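Local coordinates for holliday junction resolvase Hjc (Sulfolobus solfataricus, PDB 4TKK), which resolves Holliday junctions as a magnesium-dependent, structure-specific endonuclease, nicking opposing strands of four-way DNA in pairs during genetic recombination, at residues A[40-45]-A[55-60]; A[64-69]-A[113-118]. The protein carries 1 engineered substitution. All coordinates share one frame; numbering follows the deposited sequence.

In the fold
Contact 1 (40-45 with 55-60) lies nearer the middle, its centre about 6 Å from that of the chain, where strand 43-47 begins and strand 50-55 ends in the mixed sheet; D42 and E55 are buried there but K57 is exposed. Contact 2 (64-69 with 113-118) lies further out, about 14 Å centre to centre, within the small antiparallel sheet. The first is built from carboxylates, a lysine and backbone N-H groups of the probable metal site. The second is regular strand pairing with a salt bridge at its outer end. Strand 59-60, the end of contact 1's second segment, forms the edge of the small sheet next to strand 66-68, where R59 N probably bonds to Y67 O.

Contact 1 of 2, residues A[40-45]-A[55-60]; sequences IPDIIA and EMKSRK
The carboxylate of D42 is gripped from three directions by the 55-60 segment. Its OD2 accepts two backbone donors: M56 N, at 2.6 Å, meets the anti lone pair of OD2, while K57 N, at 3.1 Å, comes in almost in line with the C-O bond. OD1 is left for the ammonium of K57, whose NZ forms a salt bridge 2.7 Å away on the syn side, 27° off the carboxylate plane. The lysine chain reaches it by bending twice, at chi3 and chi4, and the same NZ pairs with E55 OE2 at 3.4 Å, linking D42, E55 and K57 in a salt-bridge network. E55 turns OE1 to the backbone N of D42 (3.3 Å), while Q72 of helix 70-83 holds OE2. The carboxylates of D42 and E55 are nearly parallel, 7° apart, and lie face over face with an offset, D42 OD2 3.4 Å from E55 OE1. An alanine here in place of D42 would probably leave the N-H groups of M56 and K57 without their acceptor and the K57 ammonium without its shorter salt bridge, freer to turn. M56 adds an apolar flank, its CG 4.1 Å from I43 CD1, and its side chain also packs on helix 10-21 beside E12. Two carboxylates where strand 43-47 begins and strand 50-55 ends, with a lysine two residues on, match the PD-(D/E)XK nuclease motif as P41-D42 and E55-M56-K57: D42 and E55 are inferred magnesium ligands and K57 a predicted transition-state stabiliser, so the crowding of acidic oxygens here suits cation binding.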
ATOM      1  N   ILE A  40      -9.683  -4.859   2.795  1.00 42.01           N
ATOM      2  CA  ILE A  40      -8.392  -4.180   2.724  1.00 38.84           C
ATOM      3  C   ILE A  40      -8.185  -3.630   4.127  1.00 36.81           C
ATOM      4  O   ILE A  40      -9.099  -2.989   4.622  1.00 35.98           O
ATOM      5  CB  ILE A  40      -8.397  -3.044   1.648  1.00 41.07           C
ATOM      6  CG1 ILE A  40      -8.680  -3.618   0.233  1.00 41.18           C
ATOM      7  CG2 ILE A  40      -7.093  -2.229   1.680  1.00 40.39           C
ATOM      8  CD1 ILE A  40      -8.890  -2.567  -0.857  1.00 45.48           C
ATOM      9  N   PRO A  41      -7.015  -3.835   4.786  1.00 31.78           N
ATOM     10  CA  PRO A  41      -6.806  -3.223   6.118  1.00 31.19           C
ATOM     11  C   PRO A  41      -7.037  -1.720   6.062  1.00 34.60           C
ATOM     12  O   PRO A  41      -6.755  -1.094   5.037  1.00 31.95           O
ATOM     13  CB  PRO A  41      -5.347  -3.557   6.442  1.00 31.72           C
ATOM     14  CG  PRO A  41      -5.040  -4.748   5.615  1.00 34.81           C
ATOM     15  CD  PRO A  41      -5.797  -4.541   4.339  1.00 30.75           C
ATOM     16  N   ASP A  42      -7.620  -1.156   7.133  1.00 33.61           N
ATOM     17  CA  ASP A  42      -7.962   0.267   7.224  1.00 33.59           C
ATOM     18  C   ASP A  42      -6.831   1.192   6.859  1.00 34.61           C
ATOM     19  O   ASP A  42      -7.032   2.128   6.099  1.00 33.48           O
ATOM     20  CB  ASP A  42      -8.491   0.612   8.622  1.00 35.19           C
ATOM     21  CG  ASP A  42      -9.734  -0.159   8.959  1.00 38.32           C
ATOM     22  OD1 ASP A  42     -10.628  -0.219   8.110  1.00 40.60           O
ATOM     23  OD2 ASP A  42      -9.824  -0.671  10.093  1.00 42.89           O
ATOM     24  N   ILE A  43      -5.645   0.913   7.386  1.00 31.09           N
ATOM     25  CA  ILE A  43      -4.462   1.733   7.161  1.00 30.44           C
ATOM     26  C   ILE A  43      -3.341   0.897   6.566  1.00 35.01           C
ATOM     27  O   ILE A  43      -3.017  -0.174   7.070  1.00 34.76           O
ATOM     28  CB  ILE A  43      -4.041   2.458   8.481  1.00 32.09           C
ATOM     29  CG1 ILE A  43      -5.184   3.382   9.002  1.00 31.80           C
ATOM     30  CG2 ILE A  43      -2.714   3.217   8.329  1.00 30.57           C
ATOM     31  CD1 ILE A  43      -5.035   3.857  10.439  1.00 35.97           C
ATOM     32  N   ILE A  44      -2.733   1.425   5.510  1.00 31.70           N
ATOM     33  CA  ILE A  44      -1.575   0.847   4.858  1.00 31.00           C
ATOM     34  C   ILE A  44      -0.496   1.922   4.931  1.00 33.02           C
ATOM     35  O   ILE A  44      -0.677   3.018   4.413  1.00 31.80           O
ATOM     36  CB  ILE A  44      -1.880   0.393   3.416  1.00 33.61           C
ATOM     37  CG1 ILE A  44      -2.970  -0.692   3.427  1.00 33.88           C
ATOM     38  CG2 ILE A  44      -0.611  -0.092   2.710  1.00 33.61           C
ATOM     39  CD1 ILE A  44      -3.794  -0.697   2.274  1.00 37.56           C
ATOM     40  N   ALA A  45       0.588   1.606   5.615  1.00 29.19           N
ATOM     41  CA  ALA A  45       1.708   2.501   5.828  1.00 29.15           C
ATOM     42  C   ALA A  45       2.949   1.834   5.268  1.00 31.79           C
ATOM     43  O   ALA A  45       3.208   0.657   5.526  1.00 31.63           O
ATOM     44  CB  ALA A  45       1.866   2.788   7.315  1.00 30.07           C
ATOM     45  N   GLU A  55      -5.435  -2.689  11.138  1.00 29.84           N
ATOM     46  CA  GLU A  55      -6.871  -2.860  11.164  1.00 29.18           C
ATOM     47  C   GLU A  55      -7.383  -2.118  12.388  1.00 33.69           C
ATOM     48  O   GLU A  55      -6.923  -2.363  13.496  1.00 30.80           O
ATOM     49  CB  GLU A  55      -7.234  -4.363  11.216  1.00 29.75           C
ATOM     50  CG  GLU A  55      -8.728  -4.618  11.147  1.00 28.48           C
ATOM     51  CD  GLU A  55      -9.384  -4.285   9.824  1.00 34.80           C
ATOM     52  OE1 GLU A  55      -8.728  -3.667   8.954  1.00 36.36           O
ATOM     53  OE2 GLU A  55     -10.583  -4.613   9.679  1.00 51.36           O
ATOM     54  N   MET A  56      -8.301  -1.193  12.176  1.00 35.70           N
ATOM     55  CA  MET A  56      -8.867  -0.393  13.263  1.00 38.80           C
ATOM     56  C   MET A  56     -10.209  -0.932  13.733  1.00 48.04           C
ATOM     57  O   MET A  56     -10.524  -0.808  14.908  1.00 51.03           O
ATOM     58  CB  MET A  56      -8.947   1.087  12.857  1.00 42.01           C
ATOM     59  CG  MET A  56      -7.588   1.773  12.797  1.00 46.35           C
ATOM     60  SD  MET A  56      -6.589   1.558  14.275  1.00 52.32           S
ATOM     61  CE  MET A  56      -7.750   2.012  15.596  1.00 50.13           C
ATOM     62  N   LYS A  57     -10.957  -1.591  12.836  1.00 45.24           N
ATOM     63  CA  LYS A  57     -12.256  -2.198  13.112  1.00 44.69           C
ATOM     64  C   LYS A  57     -12.055  -3.477  13.912  1.00 49.31           C
ATOM     65  O   LYS A  57     -11.120  -4.236  13.669  1.00 49.76           O
ATOM     66  CB  LYS A  57     -12.971  -2.590  11.808  1.00 46.65           C
ATOM     67  CG  LYS A  57     -13.248  -1.484  10.808  1.00 50.24           C
ATOM     68  CD  LYS A  57     -14.024  -2.013   9.590  1.00 52.01           C
ATOM     69  CE  LYS A  57     -13.257  -2.969   8.683  1.00 50.64           C
ATOM     70  NZ  LYS A  57     -12.281  -2.274   7.805  1.00 45.88           N
ATOM     71  N   SER A  58     -12.958  -3.728  14.839  1.00 45.80           N
ATOM     72  CA  SER A  58     -13.000  -4.941  15.661  1.00 45.06           C
ATOM     73  C   SER A  58     -14.328  -5.015  16.392  1.00 48.44           C
ATOM     74  O   SER A  58     -15.075  -4.034  16.421  1.00 48.41           O
ATOM     75  CB  SER A  58     -11.850  -4.986  16.659  1.00 47.80           C
ATOM     76  OG  SER A  58     -11.921  -3.945  17.619  1.00 60.43           O
ATOM     77  N   ARG A  59     -14.628  -6.169  16.976  1.00 43.70           N
ATOM     78  CA  ARG A  59     -15.848  -6.301  17.746  1.00 43.66           C
ATOM     79  C   ARG A  59     -15.437  -6.660  19.140  1.00 44.85           C
ATOM     80  O   ARG A  59     -14.302  -7.086  19.356  1.00 42.30           O
ATOM     81  CB  ARG A  59     -16.858  -7.336  17.176  1.00 47.30           C
ATOM     82  CG  ARG A  59     -16.779  -7.729  15.696  1.00 61.63           C
ATOM     83  CD  ARG A  59     -17.597  -6.856  14.789  1.00 73.79           C
ATOM     84  NE  ARG A  59     -18.848  -7.508  14.386  1.00 85.41           N
ATOM     85  CZ  ARG A  59     -19.310  -7.537  13.140  1.00107.15           C
ATOM     86  NH1 ARG A  59     -18.601  -7.009  12.149  1.00 93.13           N
ATOM     87  NH2 ARG A  59     -20.474  -8.116  12.872  1.00 99.62           N
ATOM     88  N   LYS A  60     -16.326  -6.417  20.096  1.00 43.05           N
ATOM     89  CA  LYS A  60     -16.083  -6.665  21.515  1.00 43.38           C
ATOM     90  C   LYS A  60     -17.211  -7.548  22.029  1.00 47.70           C
ATOM     91  O   LYS A  60     -18.361  -7.406  21.600  1.00 47.83           O
ATOM     92  CB  LYS A  60     -16.034  -5.317  22.287  1.00 45.46           C
ATOM     93  CG  LYS A  60     -14.694  -5.003  22.955  1.00 57.49           C
ATOM     94  CD  LYS A  60     -14.239  -3.552  22.723  1.00 64.91           C
ATOM     95  CE  LYS A  60     -13.661  -2.816  23.912  1.00 69.62           C
ATOM     96  NZ  LYS A  60     -12.378  -3.384  24.404  1.00 73.91           N
TER

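Contact 2 of 2, residues A[64-69]-A[113-118]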
ATOM      1  N   GLY A  64     -15.868  -7.357  26.989  1.00 44.78           N
ATOM      2  CA  GLY A  64     -14.819  -6.524  26.412  1.00 45.00           C
ATOM      3  C   GLY A  64     -13.738  -7.282  25.655  1.00 49.61           C
ATOM      4  O   GLY A  64     -12.764  -6.667  25.197  1.00 50.79           O
ATOM      5  N   LYS A  65     -13.884  -8.619  25.521  1.00 43.83           N
ATOM      6  CA  LYS A  65     -12.950  -9.428  24.755  1.00 43.13           C
ATOM      7  C   LYS A  65     -13.047  -9.012  23.294  1.00 44.14           C
ATOM      8  O   LYS A  65     -14.130  -8.994  22.721  1.00 43.24           O
ATOM      9  CB  LYS A  65     -13.207 -10.928  24.924  1.00 46.56           C
ATOM     10  CG  LYS A  65     -12.100 -11.598  25.718  1.00 67.55           C
ATOM     11  CD  LYS A  65     -11.865 -13.030  25.283  1.00 79.86           C
ATOM     12  CE  LYS A  65     -10.537 -13.518  25.817  1.00 95.77           C
ATOM     13  NZ  LYS A  65     -10.238 -14.901  25.371  1.00105.90           N
ATOM     14  N   ILE A  66     -11.927  -8.550  22.743  1.00 38.79           N
ATOM     15  CA  ILE A  66     -11.834  -8.083  21.366  1.00 36.21           C
ATOM     16  C   ILE A  66     -11.693  -9.274  20.447  1.00 35.35           C
ATOM     17  O   ILE A  66     -10.967 -10.216  20.752  1.00 33.65           O
ATOM     18  CB  ILE A  66     -10.639  -7.104  21.214  1.00 39.27           C
ATOM     19  CG1 ILE A  66     -10.849  -5.865  22.113  1.00 40.88           C
ATOM     20  CG2 ILE A  66     -10.428  -6.692  19.748  1.00 38.01           C
ATOM     21  CD1 ILE A  66      -9.593  -5.187  22.555  1.00 49.41           C
ATOM     22  N   TYR A  67     -12.364  -9.210  19.300  1.00 32.08           N
ATOM     23  CA  TYR A  67     -12.296 -10.245  18.292  1.00 30.83           C
ATOM     24  C   TYR A  67     -12.587  -9.664  16.942  1.00 35.61           C
ATOM     25  O   TYR A  67     -13.223  -8.611  16.845  1.00 35.40           O
ATOM     26  CB  TYR A  67     -13.202 -11.453  18.618  0.67 29.27           C
ATOM     27  CG  TYR A  67     -14.677 -11.176  18.472  0.67 26.86           C
ATOM     28  CD1 TYR A  67     -15.423 -10.684  19.540  0.67 28.35           C
ATOM     29  CD2 TYR A  67     -15.331 -11.404  17.270  0.67 26.13           C
ATOM     30  CE1 TYR A  67     -16.784 -10.418  19.406  0.67 27.14           C
ATOM     31  CE2 TYR A  67     -16.685 -11.139  17.123  0.67 26.97           C
ATOM     32  CZ  TYR A  67     -17.411 -10.663  18.200  0.67 34.62           C
ATOM     33  OH  TYR A  67     -18.744 -10.411  18.042  0.67 39.56           O
ATOM     34  N   VAL A  68     -12.094 -10.350  15.900  1.00 32.97           N
ATOM     35  CA  VAL A  68     -12.340 -10.033  14.486  1.00 32.28           C
ATOM     36  C   VAL A  68     -13.014 -11.299  13.932  1.00 38.69           C
ATOM     37  O   VAL A  68     -12.523 -12.419  14.153  1.00 38.12           O
ATOM     38  CB  VAL A  68     -11.031  -9.654  13.718  1.00 33.78           C
ATOM     39  CG1 VAL A  68     -11.311  -9.381  12.247  1.00 32.60           C
ATOM     40  CG2 VAL A  68     -10.341  -8.448  14.375  1.00 33.44           C
ATOM     41  N   ARG A  69     -14.154 -11.123  13.256  1.00 38.36           N
ATOM     42  CA  ARG A  69     -14.885 -12.233  12.662  1.00 39.63           C
ATOM     43  C   ARG A  69     -14.055 -12.859  11.575  1.00 46.04           C
ATOM     44  O   ARG A  69     -13.299 -12.150  10.898  1.00 46.36           O
ATOM     45  CB  ARG A  69     -16.225 -11.761  12.103  1.00 42.65           C
ATOM     46  CG  ARG A  69     -17.299 -11.539  13.166  1.00 52.65           C
ATOM     47  CD  ARG A  69     -18.467 -10.822  12.550  1.00 71.00           C
ATOM     48  NE  ARG A  69     -19.660 -11.655  12.437  1.00 95.07           N
ATOM     49  CZ  ARG A  69     -20.129 -12.152  11.292  1.00119.80           C
ATOM     50  NH1 ARG A  69     -19.516 -11.887  10.141  1.00111.45           N
ATOM     51  NH2 ARG A  69     -21.226 -12.903  11.287  1.00106.58           N
ATOM     52  N   TYR A 113     -10.784 -14.379  15.353  1.00 38.59           N
ATOM     53  CA  TYR A 113      -9.488 -14.084  15.967  1.00 37.35           C
ATOM     54  C   TYR A 113      -9.724 -13.237  17.188  1.00 41.36           C
ATOM     55  O   TYR A 113     -10.295 -12.167  17.069  1.00 40.50           O
ATOM     56  CB  TYR A 113      -8.531 -13.417  14.941  1.00 36.34           C
ATOM     57  CG  TYR A 113      -8.067 -14.380  13.867  1.00 36.32           C
ATOM     58  CD1 TYR A 113      -8.915 -14.764  12.832  1.00 38.04           C
ATOM     59  CD2 TYR A 113      -6.797 -14.950  13.912  1.00 36.42           C
ATOM     60  CE1 TYR A 113      -8.508 -15.672  11.857  1.00 38.72           C
ATOM     61  CE2 TYR A 113      -6.375 -15.861  12.936  1.00 37.03           C
ATOM     62  CZ  TYR A 113      -7.233 -16.214  11.907  1.00 49.01           C
ATOM     63  OH  TYR A 113      -6.832 -17.083  10.911  1.00 58.24           O
ATOM     64  N   VAL A 114      -9.341 -13.733  18.365  1.00 38.02           N
ATOM     65  CA  VAL A 114      -9.564 -13.002  19.604  1.00 38.87           C
ATOM     66  C   VAL A 114      -8.315 -12.498  20.283  1.00 44.16           C
ATOM     67  O   VAL A 114      -7.288 -13.178  20.264  1.00 43.42           O
ATOM     68  CB  VAL A 114     -10.628 -13.608  20.596  1.00 42.97           C
ATOM     69  CG1 VAL A 114     -11.537 -14.631  19.917  1.00 42.28           C
ATOM     70  CG2 VAL A 114     -10.006 -14.191  21.854  1.00 42.68           C
ATOM     71  N   ALA A 115      -8.415 -11.303  20.884  1.00 41.86           N
ATOM     72  CA  ALA A 115      -7.319 -10.731  21.655  1.00 43.58           C
ATOM     73  C   ALA A 115      -7.527 -11.186  23.081  1.00 54.31           C
ATOM     74  O   ALA A 115      -8.402 -10.673  23.773  1.00 55.03           O
ATOM     75  CB  ALA A 115      -7.307  -9.207  21.554  1.00 43.93           C
ATOM     76  N   ASP A 116      -6.779 -12.217  23.504  1.00 56.07           N
ATOM     77  CA  ASP A 116      -6.870 -12.732  24.871  1.00 58.39           C
ATOM     78  C   ASP A 116      -6.432 -11.638  25.851  1.00 68.38           C
ATOM     79  O   ASP A 116      -5.727 -10.717  25.442  1.00 67.78           O
ATOM     80  CB  ASP A 116      -6.044 -14.023  25.030  1.00 59.75           C
ATOM     81  CG  ASP A 116      -6.669 -15.251  24.366  1.00 68.58           C
ATOM     82  OD1 ASP A 116      -7.910 -15.255  24.162  1.00 67.60           O
ATOM     83  OD2 ASP A 116      -5.922 -16.220  24.076  1.00 73.22           O
ATOM     84  N   SER A 117      -6.917 -11.682  27.109  1.00 69.29           N
ATOM     85  CA  SER A 117      -6.593 -10.675  28.130  1.00 70.29           C
ATOM     86  C   SER A 117      -5.080 -10.529  28.372  1.00 75.80           C
ATOM     87  O   SER A 117      -4.606  -9.408  28.563  1.00 75.64           O
ATOM     88  CB  SER A 117      -7.343 -10.952  29.428  1.00 74.61           C
ATOM     89  OG  SER A 117      -7.045 -12.247  29.921  1.00 88.14           O
ATOM     90  N   GLU A 118      -4.327 -11.652  28.291  1.00 73.63           N
ATOM     91  CA  GLU A 118      -2.862 -11.729  28.462  1.00 73.91           C
ATOM     92  C   GLU A 118      -2.068 -10.817  27.501  1.00 79.45           C
ATOM     93  O   GLU A 118      -0.958 -10.381  27.835  1.00 78.73           O
ATOM     94  CB  GLU A 118      -2.367 -13.190  28.359  1.00 74.98           C
TER
HETATM   95  O   HOH W   1      -9.641  -8.453  24.295  1.00 56.50           O
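K65 and D116 make the charged link of this contact, NZ lying 2.6 Å from OD1 in a salt bridge. The ammonium approaches on the anti side of the carboxylate, 30° out of its plane, and the long lysine chain, extended beyond its bend at chi2, spans the gap from one strand end to the other. R106 is a second partner of the same OD1, so the aspartate serves two cations. Next come the backbone bonds of the antiparallel strands 66-68 and 113-115. V68 and Y113 exchange a reciprocal pair, V68 N to Y113 O at 2.8 Å and Y113 N to V68 O at 2.9 Å, and A115 N donates to I66 O. At the I66-A115 pair the return bond is replaced by a water, which accepts from I66 N and donates to A115 O at 2.6 Å.

Packing follows the alternation of the strands. Y67 and V114 share one face, the Y67 CB lying 3.8 Å from V114 CG1; with CG between backbone N and carbonyl carbon (chi1 71°), the tyrosine ring leads away from the partner strand. V114 CG2 lies beside the last atoms of K65 on its way to D116, nearest to NZ. On the other face, I66 CB meets the CB of the small A115 at 4.0 Å. I66, V68, Y113 and A115 form the face turned to the fold, I66 and V68 reaching strand 86-93 and V68 and Y113 helix 70-83. Apolar side chains thus join the small sheet to the nuclease core, and charge and water close its outer end.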